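Local coordinates for L-arabinose ABC transporter, periplasmic L-arabinose-binding protein (Burkholderia thailandensis, PDB 4KZK) that binds beta-D-galactose and probably L-arabinose in the periplasm, probably delivering sugar to an ABC transporter for uptake, at residues S238-T243 with F284-L289; L272-F275 with P280-F283; K118-D123 with Y296-N301. All blocks are in the same frame, centred on the assembly; numbering follows the deposited sequence.

Contact 1: residues S238-T243 with F284-L289; sequences SNDDTT and FGSILL. With GAL (beta-D-galactopyranose), chain B.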
loop_
_atom_site.group_PDB
_atom_site.type_symbol
_atom_site.label_atom_id
_atom_site.label_comp_id
_atom_site.label_asym_id
_atom_site.label_seq_id
_atom_site.Cartn_x
_atom_site.Cartn_y
_atom_site.Cartn_z
ATOM N N SER A 238 5.495 2.497 3.710
ATOM C CA SER A 238 4.412 1.552 3.552
ATOM C C SER A 238 4.053 1.349 2.082
ATOM O O SER A 238 3.422 0.359 1.738
ATOM C CB SER A 238 3.187 2.002 4.333
ATOM O OG SER A 238 2.755 3.279 3.925
ATOM N N ASN A 239 4.430 2.303 1.231
ATOM C CA ASN A 239 4.086 2.237 -0.189
ATOM C C ASN A 239 4.988 3.149 -0.999
ATOM O O ASN A 239 5.856 3.826 -0.454
ATOM C CB ASN A 239 2.583 2.526 -0.431
ATOM C CG ASN A 239 2.181 3.960 -0.110
ATOM O OD1 ASN A 239 2.996 4.781 0.288
ATOM N ND2 ASN A 239 0.901 4.259 -0.281
ATOM N N ASP A 240 4.786 3.157 -2.319
ATOM C CA ASP A 240 5.556 4.029 -3.207
ATOM C C ASP A 240 5.399 5.503 -2.849
ATOM O O ASP A 240 6.375 6.278 -2.899
ATOM C CB ASP A 240 5.156 3.830 -4.685
ATOM C CG ASP A 240 5.506 2.465 -5.227
ATOM O OD1 ASP A 240 6.458 1.859 -4.735
ATOM O OD2 ASP A 240 4.832 1.995 -6.177
ATOM N N ASP A 241 4.180 5.908 -2.530
ATOM C CA ASP A 241 3.887 7.308 -2.278
ATOM C C ASP A 241 4.681 7.871 -1.111
ATOM O O ASP A 241 5.286 8.931 -1.219
ATOM C CB ASP A 241 2.395 7.469 -2.014
ATOM C CG ASP A 241 1.534 6.931 -3.152
ATOM O OD1 ASP A 241 1.910 5.913 -3.732
ATOM O OD2 ASP A 241 0.436 7.471 -3.365
ATOM N N THR A 242 4.698 7.138 -0.006
ATOM C CA THR A 242 5.447 7.542 1.169
ATOM C C THR A 242 6.939 7.484 0.865
ATOM O O THR A 242 7.647 8.429 1.123
ATOM C CB THR A 242 5.053 6.711 2.409
ATOM O OG1 THR A 242 5.100 5.305 2.130
ATOM C CG2 THR A 242 3.664 7.068 2.795
ATOM N N THR A 243 7.399 6.403 0.257
ATOM C CA THR A 243 8.802 6.254 -0.097
ATOM C C THR A 243 9.317 7.417 -0.907
ATOM O O THR A 243 10.405 7.951 -0.638
ATOM C CB THR A 243 9.051 4.893 -0.798
ATOM O OG1 THR A 243 8.624 3.839 0.084
ATOM C CG2 THR A 243 10.514 4.698 -1.124
ATOM N N PHE A 284 14.858 3.511 -6.231
ATOM C CA PHE A 284 15.598 2.481 -6.936
ATOM C C PHE A 284 14.675 1.370 -7.426
ATOM O O PHE A 284 14.850 0.806 -8.496
ATOM C CB PHE A 284 16.658 1.909 -6.006
ATOM C CG PHE A 284 17.289 0.669 -6.532
ATOM C CD1 PHE A 284 18.160 0.725 -7.584
ATOM C CD2 PHE A 284 16.969 -0.565 -5.988
ATOM C CE1 PHE A 284 18.719 -0.439 -8.089
ATOM C CE2 PHE A 284 17.504 -1.726 -6.501
ATOM C CZ PHE A 284 18.389 -1.662 -7.547
ATOM N N GLY A 285 13.690 1.020 -6.622
ATOM C CA GLY A 285 12.835 -0.106 -6.978
ATOM C C GLY A 285 11.547 -0.102 -6.195
ATOM O O GLY A 285 11.335 0.754 -5.337
ATOM N N SER A 286 10.685 -1.083 -6.491
ATOM C CA SER A 286 9.418 -1.229 -5.787
ATOM C C SER A 286 8.989 -2.670 -5.786
ATOM O O SER A 286 9.309 -3.404 -6.722
ATOM C CB SER A 286 8.355 -0.378 -6.490
ATOM O OG SER A 286 7.098 -0.466 -5.864
ATOM N N ILE A 287 8.247 -3.096 -4.768
ATOM C CA ILE A 287 7.673 -4.444 -4.819
ATOM C C ILE A 287 6.337 -4.351 -5.544
ATOM O O ILE A 287 5.367 -3.739 -5.033
ATOM C CB ILE A 287 7.498 -5.085 -3.422
ATOM C CG1 ILE A 287 8.792 -5.045 -2.606
ATOM C CG2 ILE A 287 6.951 -6.503 -3.573
ATOM C CD1 ILE A 287 9.972 -5.706 -3.287
ATOM N N LEU A 288 6.309 -4.934 -6.734
ATOM C CA LEU A 288 5.162 -4.929 -7.603
ATOM C C LEU A 288 4.088 -5.833 -7.013
ATOM O O LEU A 288 4.336 -7.027 -6.812
ATOM C CB LEU A 288 5.548 -5.432 -8.996
ATOM C CG LEU A 288 4.417 -5.560 -10.005
ATOM C CD1 LEU A 288 3.825 -4.204 -10.376
ATOM C CD2 LEU A 288 4.877 -6.283 -11.273
ATOM N N LEU A 289 2.942 -5.243 -6.724
ATOM C CA LEU A 289 1.740 -5.965 -6.323
ATOM C C LEU A 289 0.803 -6.212 -7.511
ATOM O O LEU A 289 0.989 -5.684 -8.612
ATOM C CB LEU A 289 1.005 -5.164 -5.246
ATOM C CG LEU A 289 1.811 -4.820 -3.992
ATOM C CD1 LEU A 289 0.925 -4.023 -3.056
ATOM C CD2 LEU A 289 2.415 -6.018 -3.271
HETATM C C1 GAL B . -2.738 0.228 1.331
HETATM C C2 GAL B . -1.880 1.357 0.767
HETATM C C3 GAL B . -1.829 1.207 -0.760
HETATM C C4 GAL B . -1.363 -0.200 -1.125
HETATM C C5 GAL B . -2.289 -1.213 -0.477
HETATM C C6 GAL B . -1.842 -2.642 -0.752
HETATM O O1 GAL B . -2.671 0.316 2.741
HETATM O O2 GAL B . -2.472 2.584 1.128
HETATM O O3 GAL B . -0.982 2.199 -1.353
HETATM O O4 GAL B . -0.023 -0.399 -0.748
HETATM O O5 GAL B . -2.229 -1.035 0.931
HETATM O O6 GAL B . -2.717 -3.572 -0.135
#

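Contact 2: residues L272-F275 with P280-F283; sequences LNEF and PTGF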
loop_
_atom_site.group_PDB
_atom_site.type_symbol
_atom_site.label_atom_id
_atom_site.label_comp_id
_atom_site.label_asym_id
_atom_site.label_seq_id
_atom_site.Cartn_x
_atom_site.Cartn_y
_atom_site.Cartn_z
ATOM N N LEU A 272 6.488 4.005 -11.465
ATOM C CA LEU A 272 6.754 4.136 -12.892
ATOM C C LEU A 272 7.181 5.557 -13.252
ATOM O O LEU A 272 7.997 5.757 -14.153
ATOM C CB LEU A 272 5.537 3.738 -13.716
ATOM C CG LEU A 272 4.957 2.340 -13.476
ATOM C CD1 LEU A 272 3.971 2.037 -14.592
ATOM C CD2 LEU A 272 6.050 1.289 -13.370
ATOM N N ASN A 273 6.639 6.559 -12.568
ATOM C CA ASN A 273 7.059 7.945 -12.819
ATOM C C ASN A 273 8.525 8.126 -12.461
ATOM O O ASN A 273 9.261 8.793 -13.177
ATOM C CB ASN A 273 6.224 8.932 -12.003
ATOM C CG ASN A 273 4.830 9.132 -12.551
ATOM O OD1 ASN A 273 4.546 8.786 -13.699
ATOM N ND2 ASN A 273 3.955 9.714 -11.750
ATOM N N GLU A 274 8.967 7.537 -11.350
ATOM C CA GLU A 274 10.399 7.605 -11.007
ATOM C C GLU A 274 11.255 6.865 -12.007
ATOM O O GLU A 274 12.320 7.356 -12.371
ATOM C CB GLU A 274 10.689 7.036 -9.630
ATOM C CG GLU A 274 9.983 7.796 -8.511
ATOM C CD GLU A 274 10.431 9.238 -8.395
ATOM O OE1 GLU A 274 11.635 9.507 -8.374
ATOM O OE2 GLU A 274 9.568 10.131 -8.343
ATOM N N PHE A 275 10.805 5.704 -12.476
ATOM C CA PHE A 275 11.593 4.897 -13.413
ATOM C C PHE A 275 11.730 5.552 -14.806
ATOM O O PHE A 275 12.720 5.312 -15.514
ATOM C CB PHE A 275 10.953 3.516 -13.608
ATOM C CG PHE A 275 10.916 2.640 -12.377
ATOM C CD1 PHE A 275 11.779 2.823 -11.302
ATOM C CD2 PHE A 275 10.001 1.596 -12.303
ATOM C CE1 PHE A 275 11.730 1.984 -10.190
ATOM C CE2 PHE A 275 9.958 0.762 -11.205
ATOM C CZ PHE A 275 10.821 0.950 -10.135
ATOM N N PRO A 280 18.040 9.026 -13.406
ATOM C CA PRO A 280 17.522 8.219 -12.310
ATOM C C PRO A 280 17.575 8.950 -10.967
ATOM O O PRO A 280 18.446 9.776 -10.727
ATOM C CB PRO A 280 18.433 6.978 -12.311
ATOM C CG PRO A 280 18.988 6.910 -13.691
ATOM C CD PRO A 280 19.064 8.314 -14.195
ATOM N N THR A 281 16.590 8.667 -10.127
ATOM C CA THR A 281 16.480 9.214 -8.785
ATOM C C THR A 281 16.803 8.118 -7.781
ATOM O O THR A 281 16.948 6.931 -8.147
ATOM C CB THR A 281 15.031 9.671 -8.523
ATOM O OG1 THR A 281 14.176 8.516 -8.526
ATOM C CG2 THR A 281 14.563 10.630 -9.607
ATOM N N GLY A 282 16.850 8.510 -6.518
ATOM C CA GLY A 282 17.064 7.603 -5.401
ATOM C C GLY A 282 15.972 6.580 -5.173
ATOM O O GLY A 282 16.156 5.676 -4.367
ATOM N N PHE A 283 14.837 6.713 -5.872
ATOM C CA PHE A 283 13.824 5.672 -5.896
ATOM C C PHE A 283 14.323 4.569 -6.841
ATOM O O PHE A 283 14.229 4.692 -8.073
ATOM C CB PHE A 283 12.504 6.245 -6.358
ATOM C CG PHE A 283 11.346 5.317 -6.164
ATOM C CD1 PHE A 283 11.083 4.316 -7.074
ATOM C CD2 PHE A 283 10.534 5.433 -5.043
ATOM C CE1 PHE A 283 10.015 3.468 -6.895
ATOM C CE2 PHE A 283 9.459 4.580 -4.859
ATOM C CZ PHE A 283 9.213 3.584 -5.780
#

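Contact 3: residues K118-D123 with Y296-N301; sequences KLMSVD and YDTSVN. With GAL (beta-D-galactopyranose), chain B.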
loop_
_atom_site.group_PDB
_atom_site.type_symbol
_atom_site.label_atom_id
_atom_site.label_comp_id
_atom_site.label_asym_id
_atom_site.label_seq_id
_atom_site.Cartn_x
_atom_site.Cartn_y
_atom_site.Cartn_z
ATOM N N LYS A 118 -23.793 -6.796 1.378
ATOM C CA LYS A 118 -22.689 -7.632 1.851
ATOM C C LYS A 118 -21.434 -6.782 1.868
ATOM O O LYS A 118 -21.303 -5.892 1.030
ATOM C CB LYS A 118 -22.510 -8.848 0.957
ATOM C CG LYS A 118 -23.641 -9.836 1.180
ATOM C CD LYS A 118 -23.640 -11.007 0.231
ATOM C CE LYS A 118 -24.599 -12.085 0.709
ATOM N NZ LYS A 118 -26.014 -11.640 0.656
ATOM N N LEU A 119 -20.566 -7.049 2.843
ATOM C CA LEU A 119 -19.393 -6.214 3.123
ATOM C C LEU A 119 -18.093 -7.021 3.041
ATOM O O LEU A 119 -17.945 -8.040 3.720
ATOM C CB LEU A 119 -19.522 -5.596 4.522
ATOM C CG LEU A 119 -18.308 -4.822 5.049
ATOM C CD1 LEU A 119 -18.001 -3.610 4.190
ATOM C CD2 LEU A 119 -18.494 -4.438 6.503
ATOM N N MET A 120 -17.147 -6.509 2.245
ATOM C CA MET A 120 -15.804 -7.067 2.082
ATOM C C MET A 120 -14.788 -5.932 2.193
ATOM O O MET A 120 -15.080 -4.820 1.800
ATOM C CB MET A 120 -15.689 -7.702 0.704
ATOM C CG MET A 120 -14.332 -8.292 0.375
ATOM S SD MET A 120 -14.410 -9.107 -1.222
ATOM C CE MET A 120 -15.492 -10.479 -0.843
ATOM N N SER A 121 -13.627 -6.227 2.761
ATOM C CA SER A 121 -12.537 -5.240 2.856
ATOM C C SER A 121 -11.392 -5.608 1.931
ATOM O O SER A 121 -11.168 -6.786 1.599
ATOM C CB SER A 121 -12.034 -5.104 4.296
ATOM O OG SER A 121 -11.602 -6.342 4.773
ATOM N N VAL A 122 -10.666 -4.586 1.510
ATOM C CA VAL A 122 -9.475 -4.772 0.681
ATOM C C VAL A 122 -8.384 -3.855 1.226
ATOM O O VAL A 122 -8.660 -2.719 1.641
ATOM C CB VAL A 122 -9.793 -4.557 -0.825
ATOM C CG1 VAL A 122 -10.181 -3.125 -1.130
ATOM C CG2 VAL A 122 -8.648 -5.037 -1.695
ATOM N N ASP A 123 -7.160 -4.385 1.226
ATOM C CA ASP A 123 -5.918 -3.718 1.634
ATOM C C ASP A 123 -5.787 -3.552 3.129
ATOM O O ASP A 123 -4.894 -4.124 3.717
ATOM C CB ASP A 123 -5.722 -2.394 0.900
ATOM C CG ASP A 123 -5.870 -2.564 -0.583
ATOM O OD1 ASP A 123 -5.091 -3.369 -1.156
ATOM O OD2 ASP A 123 -6.778 -1.967 -1.182
ATOM N N TYR A 296 -10.160 -7.227 -9.364
ATOM C CA TYR A 296 -11.013 -8.137 -10.148
ATOM C C TYR A 296 -11.472 -9.311 -9.267
ATOM O O TYR A 296 -12.681 -9.574 -9.196
ATOM C CB TYR A 296 -10.274 -8.558 -11.433
ATOM C CG TYR A 296 -11.070 -9.358 -12.435
ATOM C CD1 TYR A 296 -11.254 -10.699 -12.250
ATOM C CD2 TYR A 296 -11.602 -8.754 -13.561
ATOM C CE1 TYR A 296 -11.971 -11.454 -13.157
ATOM C CE2 TYR A 296 -12.334 -9.491 -14.495
ATOM C CZ TYR A 296 -12.520 -10.842 -14.280
ATOM O OH TYR A 296 -13.229 -11.616 -15.187
ATOM N N ASP A 297 -10.557 -9.981 -8.568
ATOM C CA ASP A 297 -10.926 -11.195 -7.800
ATOM C C ASP A 297 -11.814 -10.888 -6.602
ATOM O O ASP A 297 -12.708 -11.666 -6.267
ATOM C CB ASP A 297 -9.708 -11.997 -7.330
ATOM C CG ASP A 297 -9.002 -12.698 -8.468
ATOM O OD1 ASP A 297 -9.348 -12.427 -9.625
ATOM O OD2 ASP A 297 -8.110 -13.512 -8.179
ATOM N N THR A 298 -11.573 -9.764 -5.940
ATOM C CA THR A 298 -12.452 -9.355 -4.863
ATOM C C THR A 298 -13.860 -9.124 -5.412
ATOM O O THR A 298 -14.846 -9.565 -4.807
ATOM C CB THR A 298 -11.971 -8.057 -4.204
ATOM O OG1 THR A 298 -11.771 -7.064 -5.221
ATOM C CG2 THR A 298 -10.687 -8.307 -3.400
ATOM N N SER A 299 -13.961 -8.442 -6.552
ATOM C CA SER A 299 -15.265 -8.108 -7.119
ATOM C C SER A 299 -16.017 -9.378 -7.532
ATOM O O SER A 299 -17.235 -9.474 -7.352
ATOM C CB SER A 299 -15.119 -7.151 -8.312
ATOM O OG SER A 299 -14.598 -5.881 -7.935
ATOM N N VAL A 300 -15.293 -10.356 -8.065
ATOM C CA VAL A 300 -15.919 -11.646 -8.402
ATOM C C VAL A 300 -16.362 -12.405 -7.148
ATOM O O VAL A 300 -17.472 -12.972 -7.123
ATOM C CB VAL A 300 -14.998 -12.508 -9.294
ATOM C CG1 VAL A 300 -15.524 -13.935 -9.424
ATOM C CG2 VAL A 300 -14.873 -11.858 -10.665
ATOM N N ASN A 301 -15.520 -12.417 -6.118
ATOM C CA ASN A 301 -15.877 -13.037 -4.855
ATOM C C ASN A 301 -17.155 -12.411 -4.303
ATOM O O ASN A 301 -18.067 -13.135 -3.895
ATOM C CB ASN A 301 -14.734 -12.933 -3.838
ATOM C CG ASN A 301 -13.565 -13.849 -4.167
ATOM O OD1 ASN A 301 -13.701 -14.837 -4.898
ATOM N ND2 ASN A 301 -12.410 -13.539 -3.603
HETATM C C1 GAL B . -2.738 0.228 1.331
HETATM C C2 GAL B . -1.880 1.357 0.767
HETATM C C3 GAL B . -1.829 1.207 -0.760
HETATM C C4 GAL B . -1.363 -0.200 -1.125
HETATM C C5 GAL B . -2.289 -1.213 -0.477
HETATM C C6 GAL B . -1.842 -2.642 -0.752
HETATM O O1 GAL B . -2.671 0.316 2.741
HETATM O O2 GAL B . -2.472 2.584 1.128
HETATM O O3 GAL B . -0.982 2.199 -1.353
HETATM O O4 GAL B . -0.023 -0.399 -0.748
HETATM O O5 GAL B . -2.229 -1.035 0.931
HETATM O O6 GAL B . -2.717 -3.572 -0.135
#

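Contact 1: residues S238-T243 with F284-L289
Ser286 reaches from its strand to Asp240, in the first turn of helix 240-252, and its hydroxyl OG gives a proton to Asp240 OD1 over 2.7 Å. OD1 receives it on the syn lone pair, the side facing the other carboxylate oxygen. Ser286 OG stands anti to its own backbone N (chi1 -180°), which carries the hydroxyl off the strand and up to the acid. The second oxygen, Asp240 OD2, takes the backbone N-H of Gly267, so both carboxylate oxygens of this buried acid have a donor.

One residue back, Asn239 is the N-cap of the same helix and divides its amide between fold and ligand. Its OD1 accepts from Thr242 N at 2.9 Å, the capping bond, which fixes the rotation of the amide. On the other side of that amide, Asn239 ND2 donates to galactose O3 at 3.0 Å along an almost straight line (177°). Leu289 adds a looser apolar touch, its CD1 lying 3.9 Å from C6 of the sugar.

Strand 283-288 runs between strands 260-264 and 315-324; the Asp240-Ser286 pair lies on its flank beside helix 269-276, where Ala271 touches both side chains.

Contact 2: residues L272-F275 with P280-F283
The link that turns from helix 269-276 into strand 283-288 folds back on the helix it has just left, and an ST turn shapes it: Thr281 OG1 accepts from the backbone N of Phe283, two residues on, at 3.3 Å. The same hydroxyl sends its proton to the helix, giving Thr281 OG1 to Glu274 OE1 a hydrogen bond of 2.7 Å. The carboxylate takes it on the anti lone pair of OE1, away from OE2. One threonine oxygen thus closes the turn and ties it to the helix. Thr281 CG2 also lies beside the acid, 3.4 Å from Glu274 OE1.

CB and CG of Glu274 lie along Phe283, and a bend at the second torsion (chi2 -63°) turns the carboxylate toward Thr281. Glu274 CG sits 3.7 Å from Phe283 CB, and the two side chains cross at roughly a right angle. The far oxygen, OE2, makes salt bridges with Arg248 and Lys277, so charge from two basic residues probably favours the ionised acid.

Phe275, from the next helical position, meets the same CD1 side of the Phe283 ring. Phe275 CE1 comes to the ring edge, near the ring plane, 3.9 Å from Phe283 CD1 and close to Phe283 CE1 as well, with the planes at 56°. The Phe283 side chain also touches Val244 of helix 240-252.

A helix leading through a short turn into the next parallel strand is the returning half of a beta-alpha-beta crossover, the unit from which the Rossmann-like lobes of periplasmic binding proteins are built.

Contact 3: residues K118-D123 with Y296-N301
Met120 meets Thr298 and Asn301 where strand 118-122, which runs parallel to both of its neighbours, is covered by helix 291-308, the alpha/beta packing of a periplasmic-binding-protein lobe. The short axes of strand 118-122 and helix 296-301 pass 9.9 Å apart and run nearly antiparallel, at 164°.

From its CB, which points at the helix, the methionine goes out fully extended, with CG opposite the backbone N (chi1 178°) and SD anti to CA. This lifts the sulfur straight off the sheet. Met120 SD then rests against the helix backbone, 3.6 Å from Thr298 O, and 4.0 Å from Thr298 CB. At the last bond the chain turns, with chi3 at -68°, so the methyl turns along the helix toward Asn301. Met120 CE finishes beside the next turn, 3.9 Å from Asn301 CB, the two side chains meeting at about a right angle.

Two residues along the strand, Val122 also faces the helix and touches it more lightly, CG2 to Thr298 CG2 at 4.2 Å. Thr298 OG1 is bonded back to His294 O of its own helix, while its CB and CG2 face the strand.

The chain then comes to the sugar: Asp123, next to Val122, belongs to the galactose pocket, and its OD1 takes part in three hydrogen bonds, with His294 ND1, Trp50 NE1 and galactose O6. The last of these is the bond from galactose O6 to Asp123 OD1, 2.6 Å long.

In the fold
Contacts 1 and 3 reach the galactose through different hydroxyls of the sugar: the first through Asn239 at O3, the second through Asp123 at O6. Their centres lie 23 Å apart and their nearest atoms about 6 Å, so the sugar spans the gap between them. Contact 2 stands behind contact 1, centre to centre 11 Å, and the two touch directly: Phe283 CZ lies 3.4 Å from Asp240 OD1, and Phe275 CZ 3.9 Å from Gly285 CA. It makes no touch with contact 3; the nearest atoms of the two are about 17 Å apart. Along the chain, contact 2 lies within the loop closed by contact 1, and that within the loop closed by contact 3.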